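Local coordinates for protein aminopeptidase C (Lactobacillus rhamnosus, PDB 4K7C) that probably removes amino acids from the N-termini of peptides as a cysteine aminopeptidase of the papain-like (C1) family, here assembled from six chains, at residues Thr42-Ala47 against Ile331-Ile336; Glu93-Tyr98 against Ser158-Thr163; Ala266-Lys271 against Arg354-Glu359; Ile306-Ala311 against Val412-Tyr417. All blocks are in the same frame, centred on the assembly; numbering follows the deposited sequence.

Contact 1: Thr42-Ala47 against Ile331-Ile336; sequences TDSKVA and ILDTNI
Helix 42-47 comes up to the type I beta turn Asp333-Ile336, which follows strand 331-332, with Ser44 CA 5.2 Å from Ile336 CA. The buried Ser44 side chain carries the contact. Its OG is anti to the backbone N (chi1 175°), which carries the hydroxyl to Asp333 OD2, to which it donates at 2.7 Å. The carboxylate is met on its anti side, with the hydroxyl 32° out of plane. Around the same OG lie two methyls, Ile336 CD1 at 3.6 Å and Ile331 CG2 at 3.9 Å, while Ser44 CB rests on the carbonyl oxygen of Asn335 (CB to O 3.6 Å). Lys45 adds only its aliphatic root: its CG touches Ile331 CD1 at 3.8 Å, the two side chains crossing at about a right angle, and the extended chain carries NZ on to a bound glycerol. The other carboxylate oxygen works within the turn, where Asp333 OD1 accepts from Asn335 N at 3.1 Å, the donor standing above the carboxylate plane; Ser400 OG also bonds to OD1. With an alanine in place of Asp333, Ser44 OG would probably be left without its acceptor among the two isoleucine methyls, and Asn335 N without the carboxylate that braces the turn. Elsewhere the helix faces other chains, with Thr42 packing on Pro161 and Val46 on Ser158 of a second subunit. Asp333 thus heads an Asx turn through OD1 and a type I turn, while OD2 holds the short helix 42-47.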
loop_
_atom_site.group_PDB
_atom_site.type_symbol
_atom_site.label_atom_id
_atom_site.label_comp_id
_atom_site.label_asym_id
_atom_site.label_seq_id
_atom_site.Cartn_x
_atom_site.Cartn_y
_atom_site.Cartn_z
ATOM N N THR A 42 7.314 26.857 12.408
ATOM C CA THR A 42 8.555 26.597 11.736
ATOM C C THR A 42 9.753 27.287 12.449
ATOM O O THR A 42 10.844 26.776 12.385
ATOM C CB THR A 42 8.434 26.986 10.303
ATOM O OG1 THR A 42 7.500 26.088 9.717
ATOM C CG2 THR A 42 9.729 26.855 9.583
ATOM N N ASP A 43 9.542 28.372 13.159
ATOM C CA ASP A 43 10.661 28.994 13.961
ATOM C C ASP A 43 11.266 27.998 14.994
ATOM O O ASP A 43 12.457 27.997 15.289
ATOM C CB ASP A 43 10.229 30.212 14.725
ATOM C CG ASP A 43 9.771 31.382 13.790
ATOM O OD1 ASP A 43 9.971 31.302 12.582
ATOM O OD2 ASP A 43 9.140 32.338 14.285
ATOM N N SER A 44 10.387 27.194 15.560
ATOM C CA SER A 44 10.841 26.134 16.458
ATOM C C SER A 44 11.663 25.102 15.705
ATOM O O SER A 44 12.744 24.619 16.207
ATOM C CB SER A 44 9.675 25.505 17.140
ATOM O OG SER A 44 10.029 24.404 17.939
ATOM N N LYS A 45 11.145 24.642 14.584
ATOM C CA LYS A 45 11.941 23.736 13.773
ATOM C C LYS A 45 13.359 24.246 13.466
ATOM O O LYS A 45 14.354 23.459 13.487
ATOM C CB LYS A 45 11.223 23.394 12.486
ATOM C CG LYS A 45 9.875 22.641 12.680
ATOM C CD LYS A 45 9.097 22.460 11.364
ATOM C CE LYS A 45 7.788 21.757 11.600
ATOM N NZ LYS A 45 6.997 21.608 10.355
ATOM N N VAL A 46 13.469 25.533 13.126
ATOM C CA VAL A 46 14.772 26.133 12.922
ATOM C C VAL A 46 15.645 26.087 14.200
ATOM O O VAL A 46 16.815 25.672 14.124
ATOM C CB VAL A 46 14.643 27.533 12.289
ATOM C CG1 VAL A 46 15.957 28.301 12.240
ATOM C CG2 VAL A 46 13.963 27.391 10.891
ATOM N N ALA A 47 15.082 26.488 15.328
ATOM C CA ALA A 47 15.808 26.555 16.604
ATOM C C ALA A 47 16.228 25.193 17.081
ATOM O O ALA A 47 17.191 25.083 17.790
ATOM C CB ALA A 47 14.940 27.254 17.665
ATOM N N ILE A 331 10.232 16.824 18.074
ATOM C CA ILE A 331 10.575 18.095 18.634
ATOM C C ILE A 331 9.700 18.331 19.873
ATOM O O ILE A 331 8.432 18.298 19.800
ATOM C CB ILE A 331 10.304 19.211 17.585
ATOM C CG1 ILE A 331 11.187 19.080 16.365
ATOM C CG2 ILE A 331 10.532 20.577 18.241
ATOM C CD1 ILE A 331 10.840 19.959 15.187
ATOM N N LEU A 332 10.379 18.558 21.005
ATOM C CA LEU A 332 9.750 18.821 22.260
ATOM C C LEU A 332 10.140 20.279 22.591
ATOM O O LEU A 332 11.261 20.542 23.022
ATOM C CB LEU A 332 10.299 17.855 23.318
ATOM C CG LEU A 332 10.330 16.351 23.036
ATOM C CD1 LEU A 332 10.834 15.449 24.180
ATOM C CD2 LEU A 332 8.967 15.893 22.627
ATOM N N ASP A 333 9.258 21.232 22.355
ATOM C CA ASP A 333 9.616 22.625 22.467
ATOM C C ASP A 333 8.296 23.336 22.791
ATOM O O ASP A 333 7.251 23.128 22.131
ATOM C CB ASP A 333 10.299 23.191 21.169
ATOM C CG ASP A 333 10.763 24.648 21.291
ATOM O OD1 ASP A 333 10.663 25.266 22.424
ATOM O OD2 ASP A 333 11.185 25.171 20.207
ATOM N N THR A 334 8.347 24.154 23.855
ATOM C CA THR A 334 7.249 25.047 24.201
ATOM C C THR A 334 6.832 25.938 22.999
ATOM O O THR A 334 5.713 26.374 22.969
ATOM C CB THR A 334 7.615 25.940 25.376
ATOM O OG1 THR A 334 8.827 26.603 25.079
ATOM C CG2 THR A 334 7.751 25.156 26.631
ATOM N N ASN A 335 7.726 26.164 22.034
ATOM C CA ASN A 335 7.424 26.977 20.846
ATOM C C ASN A 335 6.939 26.182 19.613
ATOM O O ASN A 335 6.613 26.841 18.583
ATOM C CB ASN A 335 8.628 27.904 20.427
ATOM C CG ASN A 335 8.995 28.907 21.508
ATOM O OD1 ASN A 335 10.245 29.213 21.760
ATOM N ND2 ASN A 335 8.002 29.440 22.144
ATOM N N ILE A 336 6.853 24.861 19.700
ATOM C CA ILE A 336 6.510 24.054 18.514
ATOM C C ILE A 336 5.124 24.356 17.999
ATOM O O ILE A 336 4.894 24.293 16.772
ATOM C CB ILE A 336 6.841 22.552 18.664
ATOM C CG1 ILE A 336 6.722 21.841 17.344
ATOM C CG2 ILE A 336 5.869 21.869 19.659
ATOM C CD1 ILE A 336 7.665 22.313 16.279
#

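Contact 2: Glu93-Tyr98 against Ser158-Thr163; sequences ELSQNY and SVMPET
At the edge of the Tyr98 ring, near its plane, sits the selenium of Met160 (selenomethionine in this derivative), a Met-aromatic contact with SE 5.2 Å from the ring centroid and 75° off the ring normal. Trp102 meets the same ring edge-to-face, and Tyr98 OH bonds to the backbone oxygen of Tyr152. Met160 CG is anti to the backbone N (chi1 -162°), and the extended chain beyond it carries SE up to the start of helix 96-117. Ser95 is the N-cap of that helix: its OG accepts from Tyr98 N at 3.1 Å and donates to Met160 O at 2.6 Å, in the carbonyl plane and on a lone pair, so one hydroxyl ties the helix start to the loop 158-163. Asn97 ND2 donates to Pro161 O at 3.0 Å, the oxygen lying 19° out of the amide plane, and the same nitrogen also reaches Leu219 O. The Gln96 and Glu162 side chains cross at about a right angle. Gln96 bonds to Glu93 and Lys157, whereas Glu162 OE1 is held by Arg69 in a salt bridge and by Ser166 and Ser167. A water accepts from Asn97 N and lies 2.7 Å from Glu162 OE2. A second water joins the backbones, donating to Glu93 O at 3.3 Å and accepting from Ser158 N at 3.0 Å.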
loop_
_atom_site.group_PDB
_atom_site.type_symbol
_atom_site.label_atom_id
_atom_site.label_comp_id
_atom_site.label_asym_id
_atom_site.label_seq_id
_atom_site.Cartn_x
_atom_site.Cartn_y
_atom_site.Cartn_z
ATOM N N GLU A 93 21.830 -4.888 22.049
ATOM C CA GLU A 93 20.619 -4.688 22.852
ATOM C C GLU A 93 20.443 -5.769 23.948
ATOM O O GLU A 93 20.748 -6.918 23.726
ATOM C CB GLU A 93 19.327 -4.727 22.019
ATOM C CG GLU A 93 18.746 -3.481 21.446
ATOM C CD GLU A 93 17.396 -3.762 20.738
ATOM O OE1 GLU A 93 17.457 -4.425 19.692
ATOM O OE2 GLU A 93 16.285 -3.460 21.289
ATOM N N LEU A 94 19.957 -5.318 25.105
ATOM C CA LEU A 94 19.518 -6.209 26.173
ATOM C C LEU A 94 18.065 -6.557 25.988
ATOM O O LEU A 94 17.298 -5.741 25.365
ATOM C CB LEU A 94 19.741 -5.528 27.522
ATOM C CG LEU A 94 21.207 -5.194 27.850
ATOM C CD1 LEU A 94 21.423 -4.081 28.926
ATOM C CD2 LEU A 94 21.967 -6.483 28.200
ATOM N N SER A 95 17.643 -7.674 26.585
ATOM C CA SER A 95 16.276 -8.134 26.469
ATOM C C SER A 95 15.307 -7.303 27.318
ATOM O O SER A 95 15.255 -7.428 28.524
ATOM C CB SER A 95 16.164 -9.583 26.888
ATOM O OG SER A 95 14.901 -10.087 26.835
ATOM N N GLN A 96 14.468 -6.530 26.635
ATOM C CA GLN A 96 13.346 -5.881 27.359
ATOM C C GLN A 96 12.212 -6.812 27.742
ATOM O O GLN A 96 11.460 -6.472 28.604
ATOM C CB GLN A 96 12.826 -4.699 26.523
ATOM C CG GLN A 96 13.932 -3.826 25.996
ATOM C CD GLN A 96 14.406 -4.172 24.639
ATOM O OE1 GLN A 96 14.105 -5.241 24.081
ATOM N NE2 GLN A 96 15.294 -3.290 24.094
ATOM N N ASN A 97 12.085 -7.977 27.096
ATOM C CA ASN A 97 11.107 -8.949 27.433
ATOM C C ASN A 97 11.486 -9.585 28.818
ATOM O O ASN A 97 10.596 -9.834 29.601
ATOM C CB ASN A 97 10.977 -9.984 26.394
ATOM C CG ASN A 97 9.760 -10.852 26.588
ATOM O OD1 ASN A 97 8.792 -10.471 27.290
ATOM N ND2 ASN A 97 9.738 -11.968 25.931
ATOM N N TYR A 98 12.772 -9.790 29.057
ATOM C CA TYR A 98 13.284 -10.360 30.316
ATOM C C TYR A 98 12.785 -9.546 31.504
ATOM O O TYR A 98 12.184 -10.115 32.414
ATOM C CB TYR A 98 14.826 -10.537 30.286
ATOM C CG TYR A 98 15.367 -11.324 31.467
ATOM C CD1 TYR A 98 15.311 -12.722 31.533
ATOM C CD2 TYR A 98 15.883 -10.648 32.545
ATOM C CE1 TYR A 98 15.815 -13.412 32.643
ATOM C CE2 TYR A 98 16.327 -11.338 33.684
ATOM C CZ TYR A 98 16.337 -12.699 33.681
ATOM O OH TYR A 98 16.853 -13.395 34.820
ATOM N N SER A 158 18.963 -11.298 22.141
ATOM C CA SER A 158 18.938 -12.565 21.416
ATOM C C SER A 158 18.617 -13.752 22.269
ATOM O O SER A 158 18.175 -14.728 21.761
ATOM C CB SER A 158 20.280 -12.835 20.708
ATOM O OG SER A 158 21.322 -12.985 21.656
ATOM N N VAL A 159 18.818 -13.631 23.591
ATOM C CA VAL A 159 18.653 -14.750 24.508
ATOM C C VAL A 159 17.243 -14.870 25.081
ATOM O O VAL A 159 16.811 -15.993 25.459
ATOM C CB VAL A 159 19.724 -14.628 25.634
ATOM C CG1 VAL A 159 19.501 -15.654 26.731
ATOM C CG2 VAL A 159 21.119 -14.843 25.058
HETATM N N MSE A 160 16.512 -13.769 25.118
HETATM C CA MSE A 160 15.090 -13.755 25.435
HETATM C C MSE A 160 14.395 -12.746 24.479
HETATM O O MSE A 160 14.186 -11.574 24.839
HETATM C CB MSE A 160 14.689 -13.405 26.845
HETATM C CG MSE A 160 13.297 -13.901 26.981
HETATM SE SE MSE A 160 12.644 -13.676 28.844
HETATM C CE MSE A 160 10.946 -14.610 28.747
ATOM N N PRO A 161 14.152 -13.197 23.257
ATOM C CA PRO A 161 13.551 -12.351 22.237
ATOM C C PRO A 161 12.119 -11.926 22.555
ATOM O O PRO A 161 11.395 -12.526 23.433
ATOM C CB PRO A 161 13.548 -13.241 20.976
ATOM C CG PRO A 161 14.370 -14.420 21.247
ATOM C CD PRO A 161 14.418 -14.551 22.757
ATOM N N GLU A 162 11.674 -10.924 21.828
ATOM C CA GLU A 162 10.280 -10.546 21.857
ATOM C C GLU A 162 9.326 -11.681 21.409
ATOM O O GLU A 162 9.633 -12.545 20.570
ATOM C CB GLU A 162 10.019 -9.259 20.978
ATOM C CG GLU A 162 10.837 -8.076 21.462
ATOM C CD GLU A 162 10.215 -7.485 22.707
ATOM O OE1 GLU A 162 8.998 -7.171 22.631
ATOM O OE2 GLU A 162 10.950 -7.344 23.728
ATOM N N THR A 163 8.130 -11.594 21.936
ATOM C CA THR A 163 6.990 -12.390 21.523
ATOM C C THR A 163 5.845 -11.446 21.051
ATOM O O THR A 163 6.001 -10.237 21.005
ATOM C CB THR A 163 6.470 -13.232 22.661
ATOM O OG1 THR A 163 5.903 -12.363 23.630
ATOM C CG2 THR A 163 7.613 -14.162 23.310
HETATM O O HOH W 1 21.339 -9.464 21.767
HETATM O O HOH W 2 13.303 -8.630 24.313
#

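Contact 3: Ala266-Lys271 against Arg354-Glu359; sequences APTADK and RLDYGE
Leu355, near the end of helix 351-356, meets the loop 266-271 through its CD1, which lies 4.0 Å from Pro267 CD and 4.1 Å from Ala266 CB; its CB is in turn approached by Thr268 CG2. Asp356 follows, its side chain running past Thr268 in the opposite direction, with OD1 3.4 Å from the methyl CG2. With Thr268 OG1 between the backbone N and the carbonyl carbon (chi1 54°), CG2 stands anti to the carbonyl carbon and meets both residues, while OG1 donates to Asp270 OD1 at 2.7 Å. One water accepts from Ala269 N and donates to Asp356 OD2; another donates to Asp270 OD1 and lies unusually close to Asp356 OD1, a link best taken with caution. Tyr357 is the first residue to leave the helical backbone, and a Schellman motif closes the helix, with Gly358 at positive phi and Glu359 N bonded to Arg354 O at 2.9 Å. Glu359 forms a salt bridge with Arg181 of a neighbouring subunit. Direct contact is thus made by carbon groups and by a methyl against a carboxylate, with polar links through water; the nearness of Asp270 and Asp356 may be eased by Lys271, salt-bridged to Asp270 and also to Asp440.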
loop_
_atom_site.group_PDB
_atom_site.type_symbol
_atom_site.label_atom_id
_atom_site.label_comp_id
_atom_site.label_asym_id
_atom_site.label_seq_id
_atom_site.Cartn_x
_atom_site.Cartn_y
_atom_site.Cartn_z
ATOM N N ALA A 266 9.402 18.666 41.505
ATOM C CA ALA A 266 7.999 18.794 41.663
ATOM C C ALA A 266 7.773 20.032 42.599
ATOM O O ALA A 266 7.885 19.922 43.838
ATOM C CB ALA A 266 7.471 17.541 42.214
ATOM N N PRO A 267 7.585 21.214 42.011
ATOM C CA PRO A 267 7.689 22.452 42.758
ATOM C C PRO A 267 6.378 22.830 43.480
ATOM O O PRO A 267 5.896 23.952 43.387
ATOM C CB PRO A 267 8.047 23.461 41.699
ATOM C CG PRO A 267 7.352 22.933 40.447
ATOM C CD PRO A 267 7.601 21.450 40.537
ATOM N N THR A 268 5.834 21.899 44.190
ATOM C CA THR A 268 4.540 22.081 44.826
ATOM C C THR A 268 4.738 22.266 46.315
ATOM O O THR A 268 5.803 21.951 46.878
ATOM C CB THR A 268 3.586 20.935 44.492
ATOM O OG1 THR A 268 4.173 19.679 44.804
ATOM C CG2 THR A 268 3.171 21.000 42.985
ATOM N N ALA A 269 3.729 22.841 46.950
ATOM C CA ALA A 269 3.889 23.240 48.371
ATOM C C ALA A 269 4.074 22.047 49.329
ATOM O O ALA A 269 4.722 22.186 50.367
ATOM C CB ALA A 269 2.702 24.082 48.787
ATOM N N ASP A 270 3.502 20.901 49.007
ATOM C CA ASP A 270 3.633 19.710 49.852
ATOM C C ASP A 270 5.021 19.032 49.726
ATOM O O ASP A 270 5.257 18.027 50.385
ATOM C CB ASP A 270 2.539 18.683 49.495
ATOM C CG ASP A 270 2.662 18.133 48.039
ATOM O OD1 ASP A 270 2.924 18.947 47.092
ATOM O OD2 ASP A 270 2.433 16.887 47.825
ATOM N N LYS A 271 5.888 19.522 48.827
ATOM C CA LYS A 271 7.165 18.867 48.533
ATOM C C LYS A 271 8.356 19.793 48.640
ATOM O O LYS A 271 8.999 20.156 47.638
ATOM C CB LYS A 271 7.101 18.203 47.147
ATOM C CG LYS A 271 6.013 17.207 47.030
ATOM C CD LYS A 271 5.932 16.646 45.616
ATOM C CE LYS A 271 5.005 15.418 45.536
ATOM N NZ LYS A 271 3.556 15.715 45.453
ATOM N N ARG A 354 0.092 22.744 36.963
ATOM C CA ARG A 354 -0.211 21.568 36.144
ATOM C C ARG A 354 -0.198 20.252 36.917
ATOM O O ARG A 354 -1.037 19.420 36.734
ATOM C CB ARG A 354 0.740 21.449 34.977
ATOM C CG ARG A 354 0.678 22.561 33.976
ATOM C CD ARG A 354 1.394 22.137 32.693
ATOM N NE ARG A 354 1.779 23.246 31.849
ATOM C CZ ARG A 354 2.866 23.987 32.002
ATOM N NH1 ARG A 354 3.863 23.668 32.877
ATOM N NH2 ARG A 354 3.043 24.946 31.129
ATOM N N LEU A 355 0.702 20.125 37.905
ATOM C CA LEU A 355 0.688 18.939 38.775
ATOM C C LEU A 355 -0.523 18.899 39.625
ATOM O O LEU A 355 -1.149 17.857 39.728
ATOM C CB LEU A 355 1.978 18.894 39.693
ATOM C CG LEU A 355 3.299 18.660 38.868
ATOM C CD1 LEU A 355 4.594 18.910 39.598
ATOM C CD2 LEU A 355 3.326 17.221 38.367
ATOM N N ASP A 356 -0.746 19.994 40.382
ATOM C CA ASP A 356 -1.800 20.067 41.352
ATOM C C ASP A 356 -3.150 19.877 40.686
ATOM O O ASP A 356 -4.098 19.389 41.318
ATOM C CB ASP A 356 -1.781 21.399 42.145
ATOM C CG ASP A 356 -0.698 21.464 43.212
ATOM O OD1 ASP A 356 -0.138 20.433 43.602
ATOM O OD2 ASP A 356 -0.388 22.568 43.579
ATOM N N TYR A 357 -3.305 20.372 39.443
ATOM C CA TYR A 357 -4.625 20.359 38.812
ATOM C C TYR A 357 -4.746 19.239 37.803
ATOM O O TYR A 357 -5.743 19.188 37.105
ATOM C CB TYR A 357 -4.951 21.729 38.158
ATOM C CG TYR A 357 -5.446 22.715 39.200
ATOM C CD1 TYR A 357 -6.840 23.021 39.318
ATOM C CD2 TYR A 357 -4.567 23.275 40.096
ATOM C CE1 TYR A 357 -7.264 23.864 40.289
ATOM C CE2 TYR A 357 -5.017 24.099 41.102
ATOM C CZ TYR A 357 -6.368 24.418 41.168
ATOM O OH TYR A 357 -6.873 25.276 42.138
ATOM N N GLY A 358 -3.810 18.263 37.785
ATOM C CA GLY A 358 -4.060 17.064 36.947
ATOM C C GLY A 358 -3.800 17.195 35.453
ATOM O O GLY A 358 -4.123 16.300 34.646
ATOM N N GLU A 359 -3.195 18.304 35.088
ATOM C CA GLU A 359 -2.891 18.609 33.710
ATOM C C GLU A 359 -1.623 17.863 33.233
ATOM O O GLU A 359 -1.559 17.508 32.087
ATOM C CB GLU A 359 -2.724 20.111 33.552
ATOM C CG GLU A 359 -2.218 20.603 32.161
ATOM C CD GLU A 359 -2.962 20.027 30.941
ATOM O OE1 GLU A 359 -4.133 19.691 31.047
ATOM O OE2 GLU A 359 -2.323 20.001 29.870
HETATM O O HOH W 3 1.629 23.670 45.309
HETATM O O HOH W 4 0.362 20.056 46.066
#

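Contact 4: Ile306-Ala311 against Val412-Tyr417; sequences IKQLKA and VISKKY. With GOL (glycerol), chain C.
Hydrogen bonds come first: Gln308, on the last turns of helix 298-310, accepts from Ser414 N at its OE1, 2.9 Å away with an N-H...O angle of 162°. Its CG is anti to the backbone N (chi1 -174°), and the extended side chain carries the amide across to strand 408-414. NE2 serves the other side, bonding to Ser314 O and to O2 of a glycerol, probably from the crystallisation liquor, whose O3 donates to Val412 O at 2.7 Å. Carbon groups pack beside this amide: Ile413 CG2 lies 3.5 Å from Gln308 OE1. The Tyr417 ring has the CG of Lys416 over the centre of one face and Gln308 CA over the opposite face, offset toward the rim; its hydroxyl bonds to Glu313, with Ala311 CB 3.3 Å from Tyr417 OH. Of charged groups, Lys307 runs obliquely past the ring, its NZ donating to Tyr417 O at 3.2 Å from 33° outside the carbonyl plane, and a water bridges the same two atoms. A leucine in place of Gln308 would probably leave Ser414 N without its acceptor where the strand gives way to the 3-10 turn. The chemistry implies that a helix side chain, rather than a neighbouring strand, meets that last strand amide, while the Tyr417 ring lies against the Gln308 backbone.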
loop_
_atom_site.group_PDB
_atom_site.type_symbol
_atom_site.label_atom_id
_atom_site.label_comp_id
_atom_site.label_asym_id
_atom_site.label_seq_id
_atom_site.Cartn_x
_atom_site.Cartn_y
_atom_site.Cartn_z
ATOM N N ILE A 306 23.710 17.950 33.330
ATOM C CA ILE A 306 24.829 18.397 32.545
ATOM C C ILE A 306 26.211 17.834 32.983
ATOM O O ILE A 306 27.004 17.441 32.188
ATOM C CB ILE A 306 24.827 19.943 32.535
ATOM C CG1 ILE A 306 23.610 20.438 31.783
ATOM C CG2 ILE A 306 26.061 20.499 31.860
ATOM C CD1 ILE A 306 23.254 21.918 32.032
ATOM N N LYS A 307 26.433 17.805 34.293
ATOM C CA LYS A 307 27.639 17.241 34.891
ATOM C C LYS A 307 27.814 15.756 34.482
ATOM O O LYS A 307 28.883 15.305 33.998
ATOM C CB LYS A 307 27.538 17.413 36.409
ATOM C CG LYS A 307 28.840 17.139 37.097
ATOM C CD LYS A 307 28.737 17.457 38.580
ATOM C CE LYS A 307 30.113 17.364 39.234
ATOM N NZ LYS A 307 29.888 17.433 40.696
ATOM N N GLN A 308 26.737 15.008 34.552
ATOM C CA GLN A 308 26.750 13.607 34.167
ATOM C C GLN A 308 27.029 13.449 32.642
ATOM O O GLN A 308 27.869 12.636 32.202
ATOM C CB GLN A 308 25.455 12.911 34.650
ATOM C CG GLN A 308 25.431 11.428 34.429
ATOM C CD GLN A 308 24.530 10.680 35.378
ATOM O OE1 GLN A 308 24.576 10.891 36.596
ATOM N NE2 GLN A 308 23.704 9.778 34.834
ATOM N N LEU A 309 26.320 14.224 31.823
ATOM C CA LEU A 309 26.628 14.246 30.382
ATOM C C LEU A 309 28.081 14.606 30.051
ATOM O O LEU A 309 28.708 13.978 29.202
ATOM C CB LEU A 309 25.612 15.183 29.619
ATOM C CG LEU A 309 24.170 14.630 29.666
ATOM C CD1 LEU A 309 23.222 15.692 29.107
ATOM C CD2 LEU A 309 24.035 13.331 28.842
ATOM N N LYS A 310 28.638 15.590 30.762
ATOM C CA LYS A 310 29.976 16.070 30.466
ATOM C C LYS A 310 31.020 14.990 30.855
ATOM O O LYS A 310 32.093 14.900 30.266
ATOM C CB LYS A 310 30.240 17.372 31.197
ATOM C CG LYS A 310 29.674 18.612 30.567
ATOM C CD LYS A 310 30.077 19.800 31.439
ATOM C CE LYS A 310 29.867 21.090 30.720
ATOM N NZ LYS A 310 30.068 22.208 31.682
ATOM N N ALA A 311 30.639 14.111 31.793
ATOM C CA ALA A 311 31.415 12.938 32.138
ATOM C C ALA A 311 31.285 11.766 31.205
ATOM O O ALA A 311 31.915 10.766 31.429
ATOM C CB ALA A 311 31.074 12.515 33.552
ATOM N N VAL A 412 17.760 10.417 36.724
ATOM C CA VAL A 412 18.502 9.516 37.565
ATOM C C VAL A 412 19.971 9.873 37.456
ATOM O O VAL A 412 20.596 9.834 36.382
ATOM C CB VAL A 412 18.228 8.042 37.248
ATOM C CG1 VAL A 412 19.081 7.124 38.092
ATOM C CG2 VAL A 412 16.785 7.700 37.448
ATOM N N ILE A 413 20.554 10.283 38.602
ATOM C CA ILE A 413 21.933 10.757 38.673
ATOM C C ILE A 413 22.835 9.865 39.580
ATOM O O ILE A 413 22.335 9.434 40.622
ATOM C CB ILE A 413 21.938 12.205 39.183
ATOM C CG1 ILE A 413 21.116 13.112 38.171
ATOM C CG2 ILE A 413 23.321 12.721 39.329
ATOM C CD1 ILE A 413 21.754 13.282 36.842
ATOM N N SER A 414 24.082 9.611 39.163
ATOM C CA SER A 414 25.053 8.926 40.056
ATOM C C SER A 414 25.358 9.835 41.220
ATOM O O SER A 414 25.655 11.015 41.055
ATOM C CB SER A 414 26.364 8.471 39.452
ATOM O OG SER A 414 26.216 7.902 38.210
ATOM N N LYS A 415 25.194 9.253 42.393
ATOM C CA LYS A 415 25.367 9.915 43.691
ATOM C C LYS A 415 26.686 10.698 43.813
ATOM O O LYS A 415 26.743 11.744 44.493
ATOM C CB LYS A 415 25.190 8.890 44.819
ATOM C CG LYS A 415 23.755 8.493 45.120
ATOM C CD LYS A 415 23.714 7.350 46.156
ATOM C CE LYS A 415 22.344 6.908 46.370
ATOM N NZ LYS A 415 22.256 5.732 47.267
ATOM N N LYS A 416 27.731 10.195 43.160
ATOM C CA LYS A 416 29.006 10.856 43.208
ATOM C C LYS A 416 29.029 12.281 42.617
ATOM O O LYS A 416 29.963 13.017 42.837
ATOM C CB LYS A 416 30.029 10.042 42.467
ATOM C CG LYS A 416 29.811 9.959 40.985
ATOM C CD LYS A 416 30.709 8.874 40.450
ATOM C CE LYS A 416 30.725 8.863 38.963
ATOM N NZ LYS A 416 31.926 8.046 38.573
ATOM N N TYR A 417 28.009 12.643 41.815
ATOM C CA TYR A 417 27.939 13.985 41.239
ATOM C C TYR A 417 27.234 14.912 42.178
ATOM O O TYR A 417 27.231 16.108 41.934
ATOM C CB TYR A 417 27.152 13.930 39.906
ATOM C CG TYR A 417 27.823 13.125 38.883
ATOM C CD1 TYR A 417 29.154 13.423 38.483
ATOM C CD2 TYR A 417 27.178 12.068 38.287
ATOM C CE1 TYR A 417 29.793 12.662 37.527
ATOM C CE2 TYR A 417 27.805 11.287 37.351
ATOM C CZ TYR A 417 29.104 11.586 36.974
ATOM O OH TYR A 417 29.740 10.806 36.060
HETATM C C1 GOL C . 22.964 5.306 34.504
HETATM O O1 GOL C . 24.382 5.391 34.724
HETATM C C2 GOL C . 22.177 6.322 35.331
HETATM O O2 GOL C . 22.922 7.486 35.724
HETATM C C3 GOL C . 20.821 6.596 34.684
HETATM O O3 GOL C . 20.433 7.939 34.492
HETATM O O HOH W 5 27.351 18.797 41.744
#

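Overall arrangement
Contacts 1, 3 and 4 interlock along the chain, their segments alternating, whereas contact 2 lies nested in the loop that contact 1 closes. Contacts 1 and 3 approach most closely, about 7 Å between nearest atoms; contacts 2 and 3 lie on opposite sides of the chain centre, centres about 37 Å apart. Contacts 1 and 2, centres about 36 Å apart within one chain, meet between chains: helix 42-47 packs on loop 158-163 of another subunit. Contact 3 also faces a neighbouring subunit; contact 4 touches none. Contact 2 reaches Arg69 and helix 70-87, probably the central helix beside the active site, as in papain-like peptidases.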